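Local coordinates for enoyl-CoA hydratase/isomerase family protein (Bacillus anthracis, PDB 3KQF), which probably catalyses the reversible addition of water to the double bond of enoyl-CoA thioesters, as enoyl-CoA hydratases of the crotonase superfamily do, at residues A130-T141 with I167-A178; Q103-G111 with L193-I204. One frame throughout, in Å; residues are numbered along the deposited sequence. Where two conformers were deposited one is given.

Contact 1 (A130-T141 with I167-A178)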
loop_
_atom_site.group_PDB
_atom_site.type_symbol
_atom_site.label_atom_id
_atom_site.label_comp_id
_atom_site.label_asym_id
_atom_site.label_seq_id
_atom_site.Cartn_x
_atom_site.Cartn_y
_atom_site.Cartn_z
ATOM N N ALA A 130 -19.501 3.784 -11.301
ATOM C CA ALA A 130 -20.027 4.365 -12.511
ATOM C C ALA A 130 -19.055 5.471 -12.899
ATOM O O ALA A 130 -18.480 6.121 -12.013
ATOM C CB ALA A 130 -21.415 4.969 -12.267
ATOM N N GLU A 131 -18.886 5.691 -14.202
ATOM C CA GLU A 131 -18.022 6.763 -14.719
ATOM C C GLU A 131 -18.412 8.104 -14.132
ATOM O O GLU A 131 -17.563 8.982 -13.965
ATOM C CB GLU A 131 -18.110 6.881 -16.265
ATOM C CG GLU A 131 -17.339 5.829 -17.042
ATOM C CD GLU A 131 -17.401 6.041 -18.558
ATOM O OE1 GLU A 131 -18.514 6.104 -19.116
ATOM O OE2 GLU A 131 -16.329 6.125 -19.196
ATOM N N SER A 132 -19.704 8.258 -13.828
ATOM C CA SER A 132 -20.241 9.520 -13.320
ATOM C C SER A 132 -20.261 9.631 -11.794
ATOM O O SER A 132 -20.700 10.654 -11.265
ATOM C CB SER A 132 -21.658 9.741 -13.877
ATOM O OG SER A 132 -22.492 8.634 -13.562
ATOM N N ALA A 133 -19.802 8.600 -11.090
ATOM C CA ALA A 133 -19.771 8.625 -9.633
ATOM C C ALA A 133 -18.686 9.543 -9.112
ATOM O O ALA A 133 -17.718 9.873 -9.808
ATOM C CB ALA A 133 -19.576 7.214 -9.056
ATOM N N SER A 134 -18.880 10.000 -7.884
ATOM C CA SER A 134 -17.885 10.838 -7.218
ATOM C C SER A 134 -17.774 10.341 -5.798
ATOM O O SER A 134 -18.761 9.842 -5.216
ATOM C CB SER A 134 -18.218 12.334 -7.285
ATOM O OG SER A 134 -19.538 12.616 -6.879
ATOM N N LEU A 135 -16.563 10.421 -5.261
ATOM C CA LEU A 135 -16.283 9.929 -3.941
ATOM C C LEU A 135 -15.518 10.928 -3.125
ATOM O O LEU A 135 -14.999 11.932 -3.636
ATOM C CB LEU A 135 -15.436 8.641 -4.010
ATOM C CG LEU A 135 -16.038 7.450 -4.760
ATOM C CD1 LEU A 135 -15.846 7.588 -6.250
ATOM C CD2 LEU A 135 -15.406 6.134 -4.237
ATOM N N GLY A 136 -15.434 10.643 -1.842
ATOM C CA GLY A 136 -14.653 11.491 -0.960
ATOM C C GLY A 136 -15.089 11.371 0.476
ATOM O O GLY A 136 -16.236 11.012 0.764
ATOM N N LEU A 137 -14.171 11.684 1.375
ATOM C CA LEU A 137 -14.471 11.721 2.799
ATOM C C LEU A 137 -14.535 13.195 3.132
ATOM O O LEU A 137 -13.521 13.824 3.439
ATOM C CB LEU A 137 -13.427 10.992 3.624
ATOM C CG LEU A 137 -13.450 9.471 3.493
ATOM C CD1 LEU A 137 -12.329 8.846 4.272
ATOM C CD2 LEU A 137 -14.786 8.929 3.984
ATOM N N THR A 138 -15.753 13.719 3.126
ATOM C CA THR A 138 -16.017 15.149 3.303
ATOM C C THR A 138 -16.135 15.601 4.754
ATOM O O THR A 138 -16.339 16.788 5.003
ATOM C CB THR A 138 -17.334 15.510 2.601
ATOM O OG1 THR A 138 -18.361 14.639 3.090
ATOM C CG2 THR A 138 -17.213 15.354 1.052
ATOM N N GLU A 139 -15.974 14.668 5.695
ATOM C CA GLU A 139 -16.144 14.950 7.129
ATOM C C GLU A 139 -15.470 16.221 7.716
ATOM O O GLU A 139 -16.116 16.984 8.438
ATOM C CB GLU A 139 -15.775 13.710 7.970
ATOM C CG GLU A 139 -16.772 12.539 7.858
ATOM C CD GLU A 139 -16.586 11.628 6.634
ATOM O OE1 GLU A 139 -15.906 12.013 5.667
ATOM O OE2 GLU A 139 -17.114 10.482 6.662
ATOM N N THR A 140 -14.208 16.479 7.391
ATOM C CA THR A 140 -13.518 17.629 7.968
ATOM C C THR A 140 -14.145 18.961 7.528
ATOM O O THR A 140 -14.002 19.958 8.230
ATOM C CB THR A 140 -12.003 17.632 7.681
ATOM O OG1 THR A 140 -11.815 17.605 6.259
ATOM C CG2 THR A 140 -11.282 16.405 8.404
ATOM N N THR A 141 -14.846 18.976 6.381
ATOM C CA THR A 141 -15.539 20.208 5.923
ATOM C C THR A 141 -16.765 20.511 6.811
ATOM O O THR A 141 -17.338 21.592 6.725
ATOM C CB THR A 141 -15.992 20.148 4.435
ATOM O OG1 THR A 141 -17.137 19.290 4.281
ATOM C CG2 THR A 141 -14.836 19.711 3.523
ATOM N N ILE A 167 -8.600 13.124 3.184
ATOM C CA ILE A 167 -9.283 13.396 4.458
ATOM C C ILE A 167 -9.064 14.842 4.941
ATOM O O ILE A 167 -10.001 15.483 5.413
ATOM C CB ILE A 167 -8.937 12.326 5.541
ATOM C CG1 ILE A 167 -9.577 10.997 5.136
ATOM C CG2 ILE A 167 -9.506 12.744 6.898
ATOM C CD1 ILE A 167 -9.019 9.762 5.899
ATOM N N TYR A 168 -7.846 15.372 4.828
ATOM C CA TYR A 168 -7.616 16.727 5.317
ATOM C C TYR A 168 -8.327 17.774 4.485
ATOM O O TYR A 168 -8.845 18.734 5.034
ATOM C CB TYR A 168 -6.134 17.110 5.429
ATOM C CG TYR A 168 -5.251 16.201 6.239
ATOM C CD1 TYR A 168 -5.746 15.439 7.295
ATOM C CD2 TYR A 168 -3.870 16.211 6.024
ATOM C CE1 TYR A 168 -4.893 14.649 8.049
ATOM C CE2 TYR A 168 -3.033 15.455 6.746
ATOM C CZ TYR A 168 -3.529 14.652 7.752
ATOM O OH TYR A 168 -2.648 13.894 8.482
ATOM N N THR A 169 -8.373 17.579 3.164
ATOM C CA THR A 169 -9.023 18.551 2.306
ATOM C C THR A 169 -10.524 18.336 2.267
ATOM O O THR A 169 -11.273 19.290 2.063
ATOM C CB THR A 169 -8.529 18.475 0.852
ATOM O OG1 THR A 169 -8.800 17.183 0.331
ATOM C CG2 THR A 169 -7.015 18.787 0.764
ATOM N N GLY A 170 -10.947 17.080 2.434
ATOM C CA GLY A 170 -12.366 16.698 2.341
ATOM C C GLY A 170 -12.886 16.874 0.924
ATOM O O GLY A 170 -14.084 17.037 0.713
ATOM N N ARG A 171 -11.981 16.830 -0.050
ATOM C CA ARG A 171 -12.354 17.074 -1.443
ATOM C C ARG A 171 -13.046 15.905 -2.123
ATOM O O ARG A 171 -12.842 14.744 -1.756
ATOM C CB ARG A 171 -11.137 17.518 -2.255
ATOM C CG ARG A 171 -10.138 16.403 -2.598
ATOM C CD ARG A 171 -8.838 16.954 -3.154
ATOM N NE ARG A 171 -7.921 15.890 -3.550
ATOM C CZ ARG A 171 -7.831 15.384 -4.783
ATOM N NH1 ARG A 171 -8.563 15.874 -5.781
ATOM N NH2 ARG A 171 -6.988 14.385 -5.027
ATOM N N ARG A 172 -13.877 16.226 -3.116
ATOM C CA ARG A 172 -14.581 15.210 -3.883
ATOM C C ARG A 172 -13.734 14.874 -5.107
ATOM O O ARG A 172 -13.157 15.770 -5.746
ATOM C CB ARG A 172 -15.943 15.692 -4.384
ATOM C CG ARG A 172 -16.931 16.133 -3.354
ATOM C CD ARG A 172 -18.243 16.430 -4.086
ATOM N NE ARG A 172 -19.315 16.856 -3.203
ATOM C CZ ARG A 172 -20.601 16.891 -3.551
ATOM N NH1 ARG A 172 -20.990 16.476 -4.743
ATOM N NH2 ARG A 172 -21.507 17.296 -2.681
ATOM N N ILE A 173 -13.699 13.591 -5.456
ATOM C CA ILE A 173 -12.926 13.133 -6.597
ATOM C C ILE A 173 -13.813 12.322 -7.551
ATOM O O ILE A 173 -14.824 11.745 -7.135
ATOM C CB ILE A 173 -11.711 12.326 -6.130
ATOM C CG1 ILE A 173 -12.148 11.000 -5.478
ATOM C CG2 ILE A 173 -10.861 13.172 -5.122
ATOM C CD1 ILE A 173 -10.984 10.111 -5.082
ATOM N N SER A 174 -13.456 12.316 -8.831
ATOM C CA SER A 174 -14.210 11.590 -9.844
ATOM C C SER A 174 -13.926 10.105 -9.749
ATOM O O SER A 174 -12.971 9.691 -9.129
ATOM C CB SER A 174 -13.807 12.042 -11.232
ATOM O OG SER A 174 -12.458 11.683 -11.506
ATOM N N ALA A 175 -14.724 9.316 -10.453
ATOM C CA ALA A 175 -14.522 7.871 -10.481
ATOM C C ALA A 175 -13.163 7.543 -11.107
ATOM O O ALA A 175 -12.494 6.596 -10.699
ATOM C CB ALA A 175 -15.637 7.220 -11.274
ATOM N N GLN A 176 -12.782 8.341 -12.105
ATOM C CA GLN A 176 -11.531 8.188 -12.849
ATOM C C GLN A 176 -10.338 8.399 -11.935
ATOM O O GLN A 176 -9.361 7.634 -11.984
ATOM C CB GLN A 176 -11.475 9.187 -14.026
ATOM C CG GLN A 176 -12.437 8.903 -15.174
ATOM C CD GLN A 176 -13.934 9.101 -14.849
ATOM O OE1 GLN A 176 -14.312 9.870 -13.956
ATOM N NE2 GLN A 176 -14.788 8.429 -15.620
ATOM N N GLU A 177 -10.423 9.440 -11.104
ATOM C CA GLU A 177 -9.389 9.755 -10.143
ATOM C C GLU A 177 -9.331 8.660 -9.104
ATOM O O GLU A 177 -8.251 8.207 -8.728
ATOM C CB GLU A 177 -9.634 11.129 -9.497
ATOM C CG GLU A 177 -9.420 12.279 -10.487
ATOM C CD GLU A 177 -9.875 13.647 -9.996
ATOM O OE1 GLU A 177 -10.798 13.743 -9.170
ATOM O OE2 GLU A 177 -9.349 14.649 -10.524
ATOM N N ALA A 178 -10.498 8.217 -8.642
ATOM C CA ALA A 178 -10.551 7.118 -7.675
ATOM C C ALA A 178 -9.837 5.879 -8.225
ATOM O O ALA A 178 -9.119 5.197 -7.487
ATOM C CB ALA A 178 -11.972 6.781 -7.332
HETATM O O HOH W 1 -14.099 6.860 -17.743
HETATM O O HOH W 2 -12.632 14.415 5.958
HETATM O O HOH W 3 -12.048 13.204 0.415
#
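Leu135 and Ile173 face each other as an antiparallel hydrogen-bonded pair. Leu135 N gives to Ile173 O at 2.9 Å and Ile173 N to Leu135 O at 2.8 Å, so both residues have their backbone donor and acceptor filled across the contact. Their side chains share one face of this small sheet, and the same face continues to Ala178, whose CB meets Leu135 CD1. Further along, Leu137 and Ile167 lie side by side and point the same way, CD1 of the leucine 3.6 Å from CG1 of the isoleucine.

Near the end of the helix finishing at Thr169, a carbonyl is bonded from across. Thr140 OG1 donates to Ile167 O at 2.9 Å, nearly in line with the carbonyl; a chi1 of 58° sets the hydroxyl between the threonine's own N and C and carries it there. Ile167 O also accepts from a water, which gives its other proton to Leu137 O and takes the N-H of Thr140. Gly170, at positive phi, turns the chain out of the helix, its CA 3.3 Å from Leu137 O in a CA-H...O contact.

At the other end Gln176 NE2 reaches a lone pair of Glu131 O at 3.3 Å, with a water bridging the same amide to Glu131 OE2. Ser174 and Glu177 form a capping box that starts the next helix. Beyond the pair, Tyr168 OH bonds Asp125 of the second subunit.

A mostly buried, partly apolar contact thus has backbone groups met by direct bonds, side chains and waters, one water spanning Leu137 N and Arg171 O, another supplying protons to two carbonyls.

Contact 2 (Q103-G111 with L193-I204)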
loop_
_atom_site.group_PDB
_atom_site.type_symbol
_atom_site.label_atom_id
_atom_site.label_comp_id
_atom_site.label_asym_id
_atom_site.label_seq_id
_atom_site.Cartn_x
_atom_site.Cartn_y
_atom_site.Cartn_z
ATOM N N GLN A 103 -19.199 -13.914 2.916
ATOM C CA GLN A 103 -19.162 -13.775 1.477
ATOM C C GLN A 103 -18.403 -12.536 1.019
ATOM O O GLN A 103 -18.379 -11.532 1.725
ATOM C CB GLN A 103 -20.576 -13.622 0.915
ATOM C CG GLN A 103 -21.561 -14.747 1.187
ATOM C CD GLN A 103 -22.341 -14.608 2.492
ATOM O OE1 GLN A 103 -22.042 -13.765 3.337
ATOM N NE2 GLN A 103 -23.363 -15.455 2.650
ATOM N N PRO A 104 -17.816 -12.595 -0.185
ATOM C CA PRO A 104 -17.270 -11.355 -0.752
ATOM C C PRO A 104 -18.424 -10.341 -0.955
ATOM O O PRO A 104 -19.555 -10.735 -1.294
ATOM C CB PRO A 104 -16.729 -11.808 -2.106
ATOM C CG PRO A 104 -16.353 -13.213 -1.907
ATOM C CD PRO A 104 -17.455 -13.761 -1.016
ATOM N N VAL A 105 -18.134 -9.058 -0.774
ATOM C CA VAL A 105 -19.121 -8.007 -0.938
ATOM C C VAL A 105 -18.566 -7.012 -1.935
ATOM O O VAL A 105 -17.435 -6.518 -1.772
ATOM C CB VAL A 105 -19.449 -7.288 0.437
ATOM C CG1 VAL A 105 -20.457 -6.165 0.234
ATOM C CG2 VAL A 105 -19.912 -8.300 1.511
ATOM N N ILE A 106 -19.318 -6.781 -3.003
ATOM C CA ILE A 106 -18.927 -5.871 -4.077
ATOM C C ILE A 106 -19.770 -4.627 -4.001
ATOM O O ILE A 106 -20.991 -4.713 -3.937
ATOM C CB ILE A 106 -19.157 -6.536 -5.470
ATOM C CG1 ILE A 106 -18.421 -7.890 -5.548
ATOM C CG2 ILE A 106 -18.716 -5.619 -6.574
ATOM C CD1 ILE A 106 -18.673 -8.683 -6.872
ATOM N N ALA A 107 -19.118 -3.470 -3.952
ATOM C CA ALA A 107 -19.806 -2.203 -3.972
ATOM C C ALA A 107 -19.999 -1.777 -5.429
ATOM O O ALA A 107 -19.042 -1.776 -6.220
ATOM C CB ALA A 107 -18.996 -1.123 -3.210
ATOM N N ALA A 108 -21.240 -1.478 -5.809
ATOM C CA ALA A 108 -21.550 -0.980 -7.149
ATOM C C ALA A 108 -21.975 0.468 -6.923
ATOM O O ALA A 108 -23.136 0.751 -6.561
ATOM C CB ALA A 108 -22.666 -1.812 -7.822
ATOM N N ILE A 109 -21.018 1.375 -7.121
ATOM C CA ILE A 109 -21.181 2.796 -6.826
ATOM C C ILE A 109 -21.798 3.510 -8.024
ATOM O O ILE A 109 -21.120 3.855 -8.984
ATOM C CB ILE A 109 -19.824 3.418 -6.394
ATOM C CG1 ILE A 109 -19.158 2.520 -5.336
ATOM C CG2 ILE A 109 -20.031 4.845 -5.841
ATOM C CD1 ILE A 109 -17.752 2.955 -4.892
ATOM N N ASN A 110 -23.114 3.688 -7.934
ATOM C CA ASN A 110 -23.947 4.246 -8.989
ATOM C C ASN A 110 -24.035 5.768 -9.018
ATOM O O ASN A 110 -24.652 6.331 -9.915
ATOM C CB ASN A 110 -25.370 3.682 -8.846
ATOM C CG ASN A 110 -25.992 3.992 -7.476
ATOM O OD1 ASN A 110 -25.533 3.496 -6.440
ATOM N ND2 ASN A 110 -27.070 4.781 -7.477
ATOM N N GLY A 111 -23.444 6.434 -8.034
ATOM C CA GLY A 111 -23.505 7.891 -7.970
ATOM C C GLY A 111 -22.640 8.398 -6.843
ATOM O O GLY A 111 -21.671 7.744 -6.470
ATOM N N LEU A 193 -23.446 -0.515 -15.066
ATOM C CA LEU A 193 -22.943 -0.844 -13.728
ATOM C C LEU A 193 -23.550 -2.128 -13.166
ATOM O O LEU A 193 -22.845 -2.997 -12.671
ATOM C CB LEU A 193 -23.199 0.323 -12.790
ATOM C CG LEU A 193 -22.780 0.139 -11.337
ATOM C CD1 LEU A 193 -21.293 -0.217 -11.241
ATOM C CD2 LEU A 193 -23.090 1.381 -10.563
ATOM N N GLU A 194 -24.859 -2.265 -13.274
ATOM C CA GLU A 194 -25.515 -3.447 -12.744
ATOM C C GLU A 194 -25.047 -4.740 -13.407
ATOM O O GLU A 194 -24.758 -5.709 -12.709
ATOM C CB GLU A 194 -27.030 -3.321 -12.867
ATOM C CG GLU A 194 -27.764 -4.343 -12.021
ATOM C CD GLU A 194 -29.256 -4.100 -11.997
ATOM O OE1 GLU A 194 -29.893 -4.160 -13.069
ATOM O OE2 GLU A 194 -29.786 -3.875 -10.889
ATOM N N GLU A 195 -24.963 -4.781 -14.739
ATOM C CA GLU A 195 -24.543 -6.033 -15.383
ATOM C C GLU A 195 -23.074 -6.351 -15.090
ATOM O O GLU A 195 -22.730 -7.505 -14.921
ATOM C CB GLU A 195 -24.861 -6.119 -16.896
ATOM C CG GLU A 195 -23.967 -5.365 -17.855
ATOM C CD GLU A 195 -24.241 -5.751 -19.325
ATOM O OE1 GLU A 195 -25.004 -6.720 -19.569
ATOM O OE2 GLU A 195 -23.678 -5.100 -20.232
ATOM N N LYS A 196 -22.223 -5.334 -14.994
ATOM C CA LYS A 196 -20.810 -5.566 -14.671
ATOM C C LYS A 196 -20.666 -6.182 -13.254
ATOM O O LYS A 196 -19.864 -7.105 -13.038
ATOM C CB LYS A 196 -20.026 -4.260 -14.750
ATOM C CG LYS A 196 -18.496 -4.389 -14.487
ATOM C CD LYS A 196 -17.800 -5.176 -15.595
ATOM C CE LYS A 196 -16.283 -5.146 -15.439
ATOM N NZ LYS A 196 -15.597 -5.869 -16.551
ATOM N N ALA A 197 -21.409 -5.648 -12.281
ATOM C CA ALA A 197 -21.357 -6.185 -10.915
ATOM C C ALA A 197 -21.890 -7.614 -10.876
ATOM O O ALA A 197 -21.336 -8.472 -10.199
ATOM C CB ALA A 197 -22.145 -5.300 -9.943
ATOM N N ILE A 198 -22.957 -7.873 -11.606
ATOM C CA ILE A 198 -23.529 -9.221 -11.643
ATOM C C ILE A 198 -22.576 -10.205 -12.310
ATOM O O ILE A 198 -22.416 -11.324 -11.840
ATOM C CB ILE A 198 -24.889 -9.247 -12.333
ATOM C CG1 ILE A 198 -25.922 -8.569 -11.445
ATOM C CG2 ILE A 198 -25.330 -10.696 -12.631
ATOM C CD1 ILE A 198 -27.275 -8.386 -12.111
ATOM N N GLU A 199 -21.939 -9.800 -13.398
ATOM C CA GLU A 199 -21.033 -10.735 -14.076
ATOM C C GLU A 199 -19.790 -11.073 -13.237
ATOM O O GLU A 199 -19.369 -12.233 -13.219
ATOM C CB GLU A 199 -20.753 -10.325 -15.525
ATOM C CG GLU A 199 -22.001 -10.607 -16.390
ATOM C CD GLU A 199 -21.859 -10.250 -17.849
ATOM O OE1 GLU A 199 -20.737 -9.924 -18.292
ATOM O OE2 GLU A 199 -22.888 -10.304 -18.561
ATOM N N ILE A 200 -19.252 -10.102 -12.500
ATOM C CA ILE A 200 -18.115 -10.378 -11.596
ATOM C C ILE A 200 -18.593 -11.240 -10.428
ATOM O O ILE A 200 -17.924 -12.201 -10.052
ATOM C CB ILE A 200 -17.439 -9.092 -11.096
ATOM C CG1 ILE A 200 -16.791 -8.370 -12.273
ATOM C CG2 ILE A 200 -16.385 -9.406 -10.019
ATOM C CD1 ILE A 200 -16.171 -7.044 -11.903
ATOM N N ALA A 201 -19.776 -10.931 -9.888
ATOM C CA ALA A 201 -20.363 -11.729 -8.817
ATOM C C ALA A 201 -20.581 -13.175 -9.280
ATOM O O ALA A 201 -20.318 -14.106 -8.526
ATOM C CB ALA A 201 -21.704 -11.105 -8.333
ATOM N N GLU A 202 -21.084 -13.357 -10.508
ATOM C CA GLU A 202 -21.323 -14.703 -11.058
ATOM C C GLU A 202 -20.026 -15.492 -11.192
ATOM O O GLU A 202 -19.997 -16.699 -10.942
ATOM C CB GLU A 202 -22.042 -14.644 -12.423
ATOM C CG GLU A 202 -23.497 -14.249 -12.356
ATOM C CD GLU A 202 -24.128 -14.132 -13.729
ATOM O OE1 GLU A 202 -23.395 -13.918 -14.729
ATOM O OE2 GLU A 202 -25.360 -14.227 -13.802
ATOM N N LYS A 203 -18.952 -14.828 -11.605
ATOM C CA LYS A 203 -17.664 -15.507 -11.700
ATOM C C LYS A 203 -17.229 -16.004 -10.330
ATOM O O LYS A 203 -16.879 -17.171 -10.167
ATOM C CB LYS A 203 -16.582 -14.596 -12.272
ATOM C CG LYS A 203 -15.185 -15.235 -12.307
ATOM C CD LYS A 203 -15.177 -16.594 -13.005
ATOM C CE LYS A 203 -13.766 -17.098 -13.203
ATOM N NZ LYS A 203 -13.646 -18.378 -13.946
ATOM N N ILE A 204 -17.276 -15.124 -9.339
ATOM C CA ILE A 204 -16.860 -15.503 -7.973
ATOM C C ILE A 204 -17.759 -16.621 -7.444
ATOM O O ILE A 204 -17.274 -17.568 -6.814
ATOM C CB ILE A 204 -16.844 -14.277 -7.033
ATOM C CG1 ILE A 204 -15.797 -13.282 -7.521
ATOM C CG2 ILE A 204 -16.533 -14.706 -5.599
ATOM C CD1 ILE A 204 -15.825 -11.900 -6.827
#
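Ile106 reaches from strand 105-109 onto the helix 193-204 and buries more surface here than any other residue. Its CG1 stands anti to the carbonyl carbon (chi1 -55°) and the chain runs on extended, which brings its terminal methyl CD1 against three helix residues. CD1 lies 4.0 Å from Ile200 CG2 and 4.1 Å from Ala201 CB, with Ile204 CD1 slightly farther, and it comes within 3.9 Å of the backbone at Ala201 N. The small side chain of Ala201 lets the isoleucine approach the helix backbone this closely.

Leu193, in the first turn of the helix, is the counterpart at the far end of the strand. Its two methyls divide the work: CD1 rests 4.0 Å from Ala108 CB, while CD2 passes on to the chain leaving the strand, 3.4 Å from Asn110 CA. The amide of Asn110 turns elsewhere, to Gly61, Gly63 and Ala66.

Ala108 sits between these two large residues. Its methyl meets Ala197 CB at 4.1 Å, and with alanine on both sides the backbones draw nearest here, their CA atoms 6.4 Å apart. At the other end Pro104 CG and Ile204 CG2 touch as the two side chains slide past each other; Tyr168 and Thr169 of the third subunit pack on this end.

Helix and strand run antiparallel, at 170° with axes 9.0 Å apart, and the side chains meet through apolar groups, some resting on backbone atoms. Phe126 and Val56, on the strands to either side, extend the same greasy surface. A helix packed antiparallel along an inner strand of a mostly parallel sheet is part of the layered alpha/beta core typical of the crotonase fold.

After strands 10-13, 19-24 and 56-61 and helix 81-99, the chain forms strand 105-109, the first half of contact 2, then passes through helix 116-123 and strand 126-130 to 130-141. Helix 150-158 and the start of helix 160-169 follow before 167-178 closes contact 1, a short loop. Only after strand 186-188 does helix 193-204 come back to 103-111 and close contact 2, so the smaller loop sits wholly within the larger. Contact 1 pairs strand 134-136 with edge strand 173-174 of the small sheet and brings in the ends of two helices; contact 2 ties the main sheet to its covering helix. They meet where Ala130 N probably bonds Ile109 O, 2.8 Å away.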